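Local coordinates for protein alpha-fucosidase (Bifidobacterium bifidum, PDB 2EAB) that probably hydrolyses alpha-1,2-L-fucosidic linkages, the modelled chain being the catalytic piece of a longer protein, at residues 870-873 with 879-882; 793-798 with 844-849; 882-887 with 892-897; 775-780 with 815-820. All coordinates share one frame; numbering follows the deposited sequence.

In the fold
Interactions 1, 2 and 3 cluster at the C-terminal end of the chain, their centres 10 to 12 Å apart, and all six segments fall in the glycoside hydrolase family 95 C-terminal domain. Strand 880-884 ties them together: it pairs with 871-874 in interaction 1, turns L882 and F884 toward 890-896 in interaction 3, and neighbours 847-851, which interaction 2 reaches. Interaction 4, with its centre 17 to 21 Å from theirs, joins helix 767-780 of the catalytic domain to strand 812-819, in the same sheet as 890-896. Along the chain the segments of interactions 4 and 2 alternate, and interactions 1 and 3 follow. The C-terminal beta domain is thus bound both within itself and to the helical domain.

Interaction 1: 870-873 with 879-882; sequences AKVV and ASLL
This is an antiparallel beta hairpin at the edge of a mixed sheet: V873 pairs with L881 and V872 with L882, joining the outermost strand 871-874 to strand 880-884. Two backbone bonds define the register. V873 N donates to L881 O at 3.0 Å, in the carbonyl plane, and L881 N returns a bond to V873 O at 2.9 Å, with the donor tilted 16° from the V873 carbonyl plane. V872 and L882 form the adjoining non-hydrogen-bonded pair, where V872 CA brings its hydrogen to L881 O, 3.3 Å away.

The side chains divide between the two faces. On one, V873 has CG1 anti to the carbonyl carbon (chi1 -62°), which leaves CG2 as the methyl that meets L881 CB at 3.8 Å; F787 and Y795 touch both residues there. On the other, L882 CD2 reaches V872 CG2 at 3.9 Å and A870 CB at 4.1 Å, while V861 packs on L882 and A870. V872 CG1 lies against the CB and OG of S880, whose hydroxyl is hydrogen-bonded to T874 OG1.

The chemistry is therefore split by direction: polar backbone atoms satisfy one another within the plane of the sheet, and above and below it the contact is mostly between aliphatic carbons, which implies that hydrogen bonding fixes the alignment of the strands and apolar packing adds to the pairing on each face.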
loop_
_atom_site.group_PDB
_atom_site.type_symbol
_atom_site.label_atom_id
_atom_site.label_comp_id
_atom_site.label_asym_id
_atom_site.label_seq_id
_atom_site.Cartn_x
_atom_site.Cartn_y
_atom_site.Cartn_z
ATOM N N ALA A 870 -19.593 -28.994 15.966
ATOM C CA ALA A 870 -19.783 -27.601 15.574
ATOM C C ALA A 870 -21.186 -27.137 15.925
ATOM O O ALA A 870 -22.180 -27.716 15.470
ATOM C CB ALA A 870 -19.505 -27.404 14.090
ATOM N N LYS A 871 -21.249 -26.100 16.751
ATOM C CA LYS A 871 -22.508 -25.491 17.154
ATOM C C LYS A 871 -22.953 -24.500 16.090
ATOM O O LYS A 871 -22.128 -23.828 15.465
ATOM C CB LYS A 871 -22.350 -24.778 18.502
ATOM C CG LYS A 871 -21.879 -25.673 19.651
ATOM C CD LYS A 871 -22.944 -26.673 20.081
ATOM C CE LYS A 871 -22.369 -27.699 21.044
ATOM N NZ LYS A 871 -23.341 -28.787 21.336
ATOM N N VAL A 872 -24.259 -24.426 15.870
ATOM C CA VAL A 872 -24.832 -23.408 15.001
ATOM C C VAL A 872 -25.449 -22.332 15.889
ATOM O O VAL A 872 -26.302 -22.630 16.737
ATOM C CB VAL A 872 -25.890 -24.002 14.033
ATOM C CG1 VAL A 872 -26.560 -22.903 13.208
ATOM C CG2 VAL A 872 -25.261 -25.043 13.117
ATOM N N VAL A 873 -24.985 -21.097 15.716
ATOM C CA VAL A 873 -25.558 -19.943 16.406
ATOM C C VAL A 873 -26.209 -19.027 15.373
ATOM O O VAL A 873 -25.764 -18.969 14.226
ATOM C CB VAL A 873 -24.512 -19.181 17.271
ATOM C CG1 VAL A 873 -23.964 -20.092 18.364
ATOM C CG2 VAL A 873 -23.377 -18.619 16.414
ATOM N N ALA A 879 -29.177 -14.971 10.242
ATOM C CA ALA A 879 -27.836 -15.348 9.791
ATOM C C ALA A 879 -27.229 -16.294 10.817
ATOM O O ALA A 879 -27.436 -16.118 12.016
ATOM C CB ALA A 879 -26.957 -14.120 9.607
ATOM N N SER A 880 -26.488 -17.292 10.337
ATOM C CA SER A 880 -25.896 -18.305 11.213
ATOM C C SER A 880 -24.384 -18.434 11.068
ATOM O O SER A 880 -23.826 -18.187 9.990
ATOM C CB SER A 880 -26.536 -19.672 10.965
ATOM O OG SER A 880 -27.871 -19.710 11.436
ATOM N N LEU A 881 -23.739 -18.824 12.165
ATOM C CA LEU A 881 -22.341 -19.244 12.157
ATOM C C LEU A 881 -22.217 -20.689 12.608
ATOM O O LEU A 881 -23.006 -21.169 13.434
ATOM C CB LEU A 881 -21.493 -18.397 13.108
ATOM C CG LEU A 881 -21.544 -16.875 13.094
ATOM C CD1 LEU A 881 -20.559 -16.360 14.120
ATOM C CD2 LEU A 881 -21.215 -16.310 11.728
ATOM N N LEU A 882 -21.211 -21.368 12.065
ATOM C CA LEU A 882 -20.702 -22.613 12.624
ATOM C C LEU A 882 -19.565 -22.270 13.570
ATOM O O LEU A 882 -18.618 -21.578 13.182
ATOM C CB LEU A 882 -20.179 -23.516 11.512
ATOM C CG LEU A 882 -21.233 -24.203 10.648
ATOM C CD1 LEU A 882 -20.640 -24.626 9.316
ATOM C CD2 LEU A 882 -21.833 -25.404 11.378
#

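Interaction 2: 793-798 with 844-849; sequences KKYVNY and GKQAAV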
loop_
_atom_site.group_PDB
_atom_site.type_symbol
_atom_site.label_atom_id
_atom_site.label_comp_id
_atom_site.label_asym_id
_atom_site.label_seq_id
_atom_site.Cartn_x
_atom_site.Cartn_y
_atom_site.Cartn_z
ATOM N N LYS A 793 -24.464 -13.594 22.711
ATOM C CA LYS A 793 -23.067 -14.006 22.605
ATOM C C LYS A 793 -22.410 -13.381 21.380
ATOM O O LYS A 793 -22.987 -13.369 20.291
ATOM C CB LYS A 793 -22.958 -15.530 22.565
ATOM C CG LYS A 793 -21.540 -16.079 22.474
ATOM C CD LYS A 793 -20.718 -15.839 23.731
ATOM C CE LYS A 793 -19.342 -16.485 23.623
ATOM N NZ LYS A 793 -18.530 -15.934 22.495
ATOM N N LYS A 794 -21.200 -12.859 21.576
ATOM C CA LYS A 794 -20.468 -12.188 20.509
ATOM C C LYS A 794 -19.330 -13.039 19.958
ATOM O O LYS A 794 -18.639 -13.744 20.704
ATOM C CB LYS A 794 -19.978 -10.813 20.971
ATOM C CG LYS A 794 -21.144 -9.847 21.185
ATOM C CD LYS A 794 -20.719 -8.445 21.557
ATOM C CE LYS A 794 -21.935 -7.560 21.802
ATOM N NZ LYS A 794 -22.680 -7.217 20.554
ATOM N N TYR A 795 -19.159 -12.977 18.641
ATOM C CA TYR A 795 -18.076 -13.672 17.954
ATOM C C TYR A 795 -17.334 -12.624 17.146
ATOM O O TYR A 795 -17.836 -12.117 16.141
ATOM C CB TYR A 795 -18.611 -14.814 17.081
ATOM C CG TYR A 795 -19.565 -15.716 17.835
ATOM C CD1 TYR A 795 -19.140 -16.917 18.398
ATOM C CD2 TYR A 795 -20.900 -15.340 18.014
ATOM C CE1 TYR A 795 -20.035 -17.724 19.117
ATOM C CE2 TYR A 795 -21.789 -16.130 18.721
ATOM C CZ TYR A 795 -21.350 -17.316 19.261
ATOM O OH TYR A 795 -22.244 -18.092 19.957
ATOM N N VAL A 796 -16.147 -12.281 17.633
ATOM C CA VAL A 796 -15.365 -11.178 17.098
ATOM C C VAL A 796 -14.468 -11.681 15.977
ATOM O O VAL A 796 -13.809 -12.719 16.116
ATOM C CB VAL A 796 -14.526 -10.523 18.217
ATOM C CG1 VAL A 796 -13.645 -9.414 17.668
ATOM C CG2 VAL A 796 -15.430 -9.983 19.323
ATOM N N ASN A 797 -14.423 -10.928 14.878
ATOM C CA ASN A 797 -13.598 -11.272 13.724
ATOM C C ASN A 797 -13.941 -12.649 13.166
ATOM O O ASN A 797 -13.060 -13.438 12.837
ATOM C CB ASN A 797 -12.104 -11.137 14.059
ATOM C CG ASN A 797 -11.705 -9.700 14.327
ATOM O OD1 ASN A 797 -12.483 -8.784 14.078
ATOM N ND2 ASN A 797 -10.495 -9.498 14.831
ATOM N N TYR A 798 -15.236 -12.929 13.051
ATOM C CA TYR A 798 -15.669 -14.202 12.495
ATOM C C TYR A 798 -15.279 -14.288 11.021
ATOM O O TYR A 798 -15.193 -13.266 10.317
ATOM C CB TYR A 798 -17.179 -14.421 12.698
ATOM C CG TYR A 798 -18.080 -13.468 11.938
ATOM C CD1 TYR A 798 -18.487 -13.756 10.636
ATOM C CD2 TYR A 798 -18.546 -12.298 12.527
ATOM C CE1 TYR A 798 -19.320 -12.894 9.928
ATOM C CE2 TYR A 798 -19.384 -11.426 11.828
ATOM C CZ TYR A 798 -19.757 -11.732 10.529
ATOM O OH TYR A 798 -20.579 -10.894 9.808
ATOM N N GLY A 844 -4.833 -22.123 16.318
ATOM C CA GLY A 844 -5.731 -22.857 17.216
ATOM C C GLY A 844 -6.831 -22.026 17.857
ATOM O O GLY A 844 -7.403 -22.425 18.876
ATOM N N LYS A 845 -7.147 -20.874 17.272
ATOM C CA LYS A 845 -8.214 -20.039 17.809
ATOM C C LYS A 845 -9.581 -20.641 17.488
ATOM O O LYS A 845 -9.728 -21.388 16.522
ATOM C CB LYS A 845 -8.106 -18.603 17.277
ATOM C CG LYS A 845 -6.748 -17.915 17.539
ATOM C CD LYS A 845 -6.411 -17.782 19.033
ATOM C CE LYS A 845 -4.928 -17.463 19.270
ATOM N NZ LYS A 845 -4.494 -16.119 18.776
ATOM N N GLN A 846 -10.577 -20.319 18.306
ATOM C CA GLN A 846 -11.938 -20.754 18.039
ATOM C C GLN A 846 -12.357 -20.327 16.638
ATOM O O GLN A 846 -12.134 -19.179 16.249
ATOM C CB GLN A 846 -12.894 -20.143 19.051
ATOM C CG GLN A 846 -14.326 -20.575 18.845
ATOM C CD GLN A 846 -15.283 -19.887 19.781
ATOM O OE1 GLN A 846 -15.379 -18.657 19.810
ATOM N NE2 GLN A 846 -16.006 -20.676 20.551
ATOM N N ALA A 847 -12.943 -21.257 15.890
ATOM C CA ALA A 847 -13.516 -20.940 14.587
ATOM C C ALA A 847 -14.970 -20.510 14.717
ATOM O O ALA A 847 -15.737 -21.100 15.477
ATOM C CB ALA A 847 -13.390 -22.110 13.637
ATOM N N ALA A 848 -15.328 -19.465 13.977
ATOM C CA ALA A 848 -16.700 -18.990 13.883
ATOM C C ALA A 848 -16.876 -18.589 12.429
ATOM O O ALA A 848 -16.250 -17.626 11.967
ATOM C CB ALA A 848 -16.937 -17.818 14.824
ATOM N N VAL A 849 -17.678 -19.362 11.701
ATOM C CA VAL A 849 -17.716 -19.276 10.247
ATOM C C VAL A 849 -19.117 -18.961 9.729
ATOM O O VAL A 849 -20.065 -19.720 9.973
ATOM C CB VAL A 849 -17.200 -20.589 9.599
ATOM C CG1 VAL A 849 -17.155 -20.457 8.089
ATOM C CG2 VAL A 849 -15.822 -20.956 10.142
HETATM O O HOH W 1 -16.015 -17.370 22.216
HETATM O O HOH W 2 -16.640 -15.806 20.235
#
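The apolar part of this contact centres on A848, whose CB touches Y795 CB at 4.1 Å and Y798 CB at 4.0 Å. Both tyrosines come nearest with CB; the Y795 ring is also close, and the Y798 ring is farther off. Y798 CB also rests on the backbone, 3.4 Å from A848 O. Its ring is carried off by a first torsion that sets CG between the backbone N and the carbonyl carbon (chi1 66°), and the hydroxyl ends on D695 OD2. The Y795 hydroxyl likewise bonds outside the two segments, to D789 OD2.

The polar part runs through water. Q846 OE1 accepts a hydrogen bond from each of two water molecules: one, at 2.8 Å from OE1, accepts in turn from K793 NZ, and the other, at 3.1 Å from OE1, donates also to K794 O. K793 NZ closes the circuit by donating to K794 O at 2.8 Å, from a position tilted 29° out of the carbonyl plane.

Around the Y795 ring the same groups recur. K793 NZ stands above one face, offset toward the rim, and Q846 OE1 lies at the edge, 4.4 Å from CD1.

Strand 794-796 is paired with 786-788 in a small two-stranded sheet, whereas 847-851 runs parallel to 799-801 and antiparallel to 880-884 in another. Y795 leans over to L881 and V883 of strand 880-884, and the backbone bond of A848 with T799 follows directly after Y798.

Interaction 3: 882-887 with 892-897; sequences LVFDTT and YTITKK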
loop_
_atom_site.group_PDB
_atom_site.type_symbol
_atom_site.label_atom_id
_atom_site.label_comp_id
_atom_site.label_asym_id
_atom_site.label_seq_id
_atom_site.Cartn_x
_atom_site.Cartn_y
_atom_site.Cartn_z
ATOM N N LEU A 882 -21.211 -21.368 12.065
ATOM C CA LEU A 882 -20.702 -22.613 12.624
ATOM C C LEU A 882 -19.565 -22.270 13.570
ATOM O O LEU A 882 -18.618 -21.578 13.182
ATOM C CB LEU A 882 -20.179 -23.516 11.512
ATOM C CG LEU A 882 -21.233 -24.203 10.648
ATOM C CD1 LEU A 882 -20.640 -24.626 9.316
ATOM C CD2 LEU A 882 -21.833 -25.404 11.378
ATOM N N VAL A 883 -19.662 -22.740 14.807
ATOM C CA VAL A 883 -18.675 -22.433 15.832
ATOM C C VAL A 883 -18.045 -23.724 16.326
ATOM O O VAL A 883 -18.750 -24.634 16.775
ATOM C CB VAL A 883 -19.311 -21.663 17.020
ATOM C CG1 VAL A 883 -18.274 -21.370 18.099
ATOM C CG2 VAL A 883 -19.953 -20.366 16.536
ATOM N N PHE A 884 -16.721 -23.805 16.254
ATOM C CA PHE A 884 -16.013 -25.016 16.658
ATOM C C PHE A 884 -14.606 -24.733 17.142
ATOM O O PHE A 884 -13.985 -23.745 16.743
ATOM C CB PHE A 884 -16.025 -26.083 15.547
ATOM C CG PHE A 884 -15.518 -25.607 14.203
ATOM C CD1 PHE A 884 -14.225 -25.916 13.784
ATOM C CD2 PHE A 884 -16.344 -24.892 13.337
ATOM C CE1 PHE A 884 -13.759 -25.504 12.530
ATOM C CE2 PHE A 884 -15.884 -24.470 12.090
ATOM C CZ PHE A 884 -14.595 -24.780 11.684
ATOM N N ASP A 885 -14.121 -25.595 18.028
ATOM C CA ASP A 885 -12.733 -25.554 18.463
ATOM C C ASP A 885 -11.822 -25.940 17.319
ATOM O O ASP A 885 -12.192 -26.734 16.461
ATOM C CB ASP A 885 -12.498 -26.538 19.611
ATOM C CG ASP A 885 -13.232 -26.154 20.882
ATOM O OD1 ASP A 885 -13.613 -24.977 21.048
ATOM O OD2 ASP A 885 -13.425 -27.052 21.727
ATOM N N THR A 886 -10.619 -25.379 17.318
ATOM C CA THR A 886 -9.599 -25.813 16.378
ATOM C C THR A 886 -8.275 -26.057 17.084
ATOM O O THR A 886 -8.072 -25.651 18.233
ATOM C CB THR A 886 -9.350 -24.794 15.236
ATOM O OG1 THR A 886 -8.633 -23.665 15.742
ATOM C CG2 THR A 886 -10.644 -24.350 14.568
ATOM N N THR A 887 -7.382 -26.727 16.367
ATOM C CA THR A 887 -6.022 -26.953 16.821
ATOM C C THR A 887 -5.072 -26.470 15.741
ATOM O O THR A 887 -5.275 -26.753 14.557
ATOM C CB THR A 887 -5.766 -28.437 17.096
ATOM O OG1 THR A 887 -5.998 -29.198 15.907
ATOM C CG2 THR A 887 -6.690 -28.919 18.179
ATOM N N TYR A 892 -9.765 -27.917 8.439
ATOM C CA TYR A 892 -11.151 -28.343 8.593
ATOM C C TYR A 892 -11.873 -28.153 7.278
ATOM O O TYR A 892 -11.714 -27.123 6.615
ATOM C CB TYR A 892 -11.819 -27.549 9.722
ATOM C CG TYR A 892 -11.064 -27.727 11.009
ATOM C CD1 TYR A 892 -11.406 -28.744 11.899
ATOM C CD2 TYR A 892 -9.962 -26.928 11.308
ATOM C CE1 TYR A 892 -10.689 -28.939 13.067
ATOM C CE2 TYR A 892 -9.237 -27.118 12.469
ATOM C CZ TYR A 892 -9.607 -28.122 13.347
ATOM O OH TYR A 892 -8.883 -28.312 14.494
ATOM N N THR A 893 -12.644 -29.162 6.892
ATOM C CA THR A 893 -13.362 -29.128 5.634
ATOM C C THR A 893 -14.854 -28.969 5.903
ATOM O O THR A 893 -15.445 -29.735 6.676
ATOM C CB THR A 893 -13.068 -30.388 4.788
ATOM O OG1 THR A 893 -11.652 -30.534 4.627
ATOM C CG2 THR A 893 -13.712 -30.290 3.417
ATOM N N ILE A 894 -15.448 -27.963 5.269
ATOM C CA ILE A 894 -16.849 -27.616 5.479
ATOM C C ILE A 894 -17.616 -27.834 4.186
ATOM O O ILE A 894 -17.269 -27.270 3.147
ATOM C CB ILE A 894 -17.003 -26.156 5.968
ATOM C CG1 ILE A 894 -16.112 -25.906 7.193
ATOM C CG2 ILE A 894 -18.459 -25.850 6.285
ATOM C CD1 ILE A 894 -16.044 -24.455 7.636
ATOM N N THR A 895 -18.648 -28.675 4.259
ATOM C CA THR A 895 -19.412 -29.091 3.083
ATOM C C THR A 895 -20.906 -29.114 3.393
ATOM O O THR A 895 -21.295 -29.166 4.556
ATOM C CB THR A 895 -18.992 -30.501 2.618
ATOM O OG1 THR A 895 -19.001 -31.389 3.743
ATOM C CG2 THR A 895 -17.600 -30.479 1.993
ATOM N N LYS A 896 -21.733 -29.074 2.348
ATOM C CA LYS A 896 -23.188 -29.148 2.504
ATOM C C LYS A 896 -23.609 -30.457 3.152
ATOM O O LYS A 896 -23.123 -31.529 2.777
ATOM C CB LYS A 896 -23.887 -29.069 1.150
ATOM C CG LYS A 896 -23.881 -27.719 0.472
ATOM C CD LYS A 896 -24.725 -27.766 -0.804
ATOM C CE LYS A 896 -24.208 -28.789 -1.820
ATOM N NZ LYS A 896 -22.832 -28.488 -2.317
ATOM N N LYS A 897 -24.528 -30.369 4.110
ATOM C CA LYS A 897 -25.151 -31.564 4.675
ATOM C C LYS A 897 -26.029 -32.245 3.628
ATOM O O LYS A 897 -26.650 -31.582 2.794
ATOM C CB LYS A 897 -25.991 -31.211 5.900
ATOM C CG LYS A 897 -25.180 -30.792 7.115
ATOM C CD LYS A 897 -26.077 -30.494 8.309
ATOM C CE LYS A 897 -26.899 -29.232 8.091
ATOM N NZ LYS A 897 -27.926 -29.055 9.154
HETATM O O HOH W 3 -8.922 -30.628 15.752
#
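Y892 OH is gripped from two directions at the end of its ring. T887 N donates to Y892 OH at 2.9 Å, near the ring plane, with an N-H...O angle of 146°, and a water molecule sits 2.6 Å from Y892 OH. That water is also hydrogen-bonded to T887 OG1, a hydroxyl whose main partner is T890 OG1.

The rest of the ring is held by carbon. T886 crosses it obliquely, CB coming within 3.6 Å of Y892 CE2. F884 has CG between its backbone N and carbonyl carbon (chi1 54°), which turns the ring toward the opposing strand and lays CE1 over one face of Y892, 3.8 Å from CG. The two ring planes meet at 57°, an oblique aromatic contact. Beyond it, F884 CZ approaches I894 CD1 at 4.3 Å, and L882 CD1 passes I894 CG2 at 3.9 Å.

A phenylalanine in place of Y892 would keep the ring against F884 but would probably leave T887 N-H and the water without their shared oxygen.

Strand axes 11.4 Å apart show that 882-884 and 892-896 belong to two facing sheets, as in a beta sandwich. F884 reaches across to L839 and V861 of the seven-stranded sheet, and I894 reaches back to I851 of the five-stranded one, which places both side chains in the layer between.

Interaction 4: 775-780 with 815-820; sequences GVDEML and SGLVAR. With EDO (1,2-ethanediol), chain G.
L817 meets the helix with the ends of both its branches: CD2 lies 3.5 Å from D777 OD1, and CD1 is 4.3 Å from L780 CB. One face of the helix thus presents a carboxylate and a methylene to a single leucine. E778 OE2 and R820 NH2 stand 5.2 Å apart, and the gap is bridged. The E778 side chain starts away from the strand but bends at chi2 (-68°), which brings its carboxylate back toward R820. A 1,2-ethanediol, probably from the crystallisation liquor, donates through O1 to E778 OE2 at 2.8 Å and accepts from R820 NH2 at 3.0 Å, nearly straight at 167° and at the edge of the guanidinium. A water adds a second path, donating to E778 OE1 at 2.8 Å and accepting from R820 NH1 at 3.1 Å.

The strand holds a G1 beta bulge: G816 and L817 lie opposite the one residue V825, and at G816's phi of 93° a CB would clash with the carbonyl O of S815. Helix 767-780 belongs to the catalytic domain, an (alpha/alpha)6 barrel in this family.

E778 OE1 is also salt-bridged to R734 NE. An alanine here would probably leave R734 without that mate, and the water and diol with one anchor fewer.

Further out, Y376 OH bonds D777 OD1, S434 OG bonds OD2, and R820 is salt-bridged to E517 and E520.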
loop_
_atom_site.group_PDB
_atom_site.type_symbol
_atom_site.label_atom_id
_atom_site.label_comp_id
_atom_site.label_asym_id
_atom_site.label_seq_id
_atom_site.Cartn_x
_atom_site.Cartn_y
_atom_site.Cartn_z
ATOM N N GLY A 775 -9.688 -5.552 -2.733
ATOM C CA GLY A 775 -11.121 -5.558 -3.016
ATOM C C GLY A 775 -11.634 -6.926 -3.426
ATOM O O GLY A 775 -12.693 -7.369 -2.982
ATOM N N VAL A 776 -10.873 -7.609 -4.274
ATOM C CA VAL A 776 -11.207 -8.979 -4.648
ATOM C C VAL A 776 -11.187 -9.888 -3.413
ATOM O O VAL A 776 -12.109 -10.685 -3.210
ATOM C CB VAL A 776 -10.283 -9.511 -5.759
ATOM C CG1 VAL A 776 -10.550 -10.984 -6.029
ATOM C CG2 VAL A 776 -10.475 -8.700 -7.038
ATOM N N ASP A 777 -10.157 -9.758 -2.580
ATOM C CA ASP A 777 -10.115 -10.517 -1.332
ATOM C C ASP A 777 -11.383 -10.301 -0.515
ATOM O O ASP A 777 -11.979 -11.267 -0.049
ATOM C CB ASP A 777 -8.894 -10.151 -0.485
ATOM C CG ASP A 777 -7.607 -10.782 -0.991
ATOM O OD1 ASP A 777 -7.643 -11.499 -2.007
ATOM O OD2 ASP A 777 -6.544 -10.558 -0.361
ATOM N N GLU A 778 -11.803 -9.041 -0.371
ATOM C CA GLU A 778 -12.969 -8.715 0.447
ATOM C C GLU A 778 -14.273 -9.243 -0.149
ATOM O O GLU A 778 -15.219 -9.500 0.586
ATOM C CB GLU A 778 -13.067 -7.209 0.720
ATOM C CG GLU A 778 -11.883 -6.613 1.493
ATOM C CD GLU A 778 -11.768 -7.084 2.940
ATOM O OE1 GLU A 778 -12.761 -7.009 3.697
ATOM O OE2 GLU A 778 -10.654 -7.501 3.330
ATOM N N MET A 779 -14.328 -9.422 -1.467
ATOM C CA MET A 779 -15.497 -10.061 -2.076
ATOM C C MET A 779 -15.613 -11.529 -1.689
ATOM O O MET A 779 -16.716 -12.046 -1.494
ATOM C CB MET A 779 -15.472 -9.924 -3.596
ATOM C CG MET A 779 -15.905 -8.552 -4.080
ATOM S SD MET A 779 -16.278 -8.509 -5.834
ATOM C CE MET A 779 -14.610 -8.236 -6.374
ATOM N N LEU A 780 -14.464 -12.189 -1.576
ATOM C CA LEU A 780 -14.424 -13.632 -1.358
ATOM C C LEU A 780 -14.311 -14.025 0.109
ATOM O O LEU A 780 -14.683 -15.145 0.480
ATOM C CB LEU A 780 -13.286 -14.261 -2.163
ATOM C CG LEU A 780 -13.289 -13.945 -3.662
ATOM C CD1 LEU A 780 -12.086 -14.587 -4.322
ATOM C CD2 LEU A 780 -14.583 -14.397 -4.337
ATOM N N SER A 815 -7.742 -20.337 -3.088
ATOM C CA SER A 815 -7.043 -20.977 -1.991
ATOM C C SER A 815 -5.960 -20.053 -1.477
ATOM O O SER A 815 -5.371 -19.281 -2.242
ATOM C CB SER A 815 -6.451 -22.323 -2.425
ATOM O OG SER A 815 -5.501 -22.164 -3.461
ATOM N N GLY A 816 -5.715 -20.121 -0.174
ATOM C CA GLY A 816 -4.583 -19.427 0.415
ATOM C C GLY A 816 -4.833 -18.032 0.951
ATOM O O GLY A 816 -3.882 -17.359 1.342
ATOM N N LEU A 817 -6.085 -17.580 0.965
ATOM C CA LEU A 817 -6.394 -16.302 1.613
ATOM C C LEU A 817 -6.241 -16.449 3.120
ATOM O O LEU A 817 -6.232 -17.572 3.633
ATOM C CB LEU A 817 -7.804 -15.830 1.262
ATOM C CG LEU A 817 -8.102 -15.650 -0.227
ATOM C CD1 LEU A 817 -9.492 -15.067 -0.413
ATOM C CD2 LEU A 817 -7.058 -14.771 -0.926
ATOM N N VAL A 818 -6.108 -15.332 3.831
ATOM C CA VAL A 818 -5.940 -15.381 5.275
ATOM C C VAL A 818 -7.026 -14.553 5.941
ATOM O O VAL A 818 -7.333 -13.430 5.502
ATOM C CB VAL A 818 -4.528 -14.908 5.719
ATOM C CG1 VAL A 818 -4.320 -15.164 7.204
ATOM C CG2 VAL A 818 -3.447 -15.622 4.927
ATOM N N ALA A 819 -7.613 -15.136 6.986
ATOM C CA ALA A 819 -8.597 -14.474 7.830
ATOM C C ALA A 819 -7.988 -14.097 9.169
ATOM O O ALA A 819 -7.068 -14.756 9.668
ATOM C CB ALA A 819 -9.797 -15.382 8.043
ATOM N N ARG A 820 -8.519 -13.029 9.746
ATOM C CA ARG A 820 -8.136 -12.612 11.084
ATOM C C ARG A 820 -8.290 -13.770 12.077
ATOM O O ARG A 820 -9.185 -14.613 11.946
ATOM C CB ARG A 820 -8.938 -11.383 11.501
ATOM C CG ARG A 820 -8.521 -10.147 10.713
ATOM C CD ARG A 820 -9.386 -8.952 11.050
ATOM N NE ARG A 820 -9.144 -7.793 10.188
ATOM C CZ ARG A 820 -9.711 -7.622 8.997
ATOM N NH1 ARG A 820 -10.532 -8.549 8.510
ATOM N NH2 ARG A 820 -9.457 -6.525 8.293
HETATM C C1 EDO G . -9.570 -4.609 5.225
HETATM O O1 EDO G . -10.425 -5.818 5.539
HETATM C C2 EDO G . -8.162 -5.176 4.789
HETATM O O2 EDO G . -7.661 -5.974 5.890
HETATM O O HOH W 4 -12.647 -8.130 6.298
#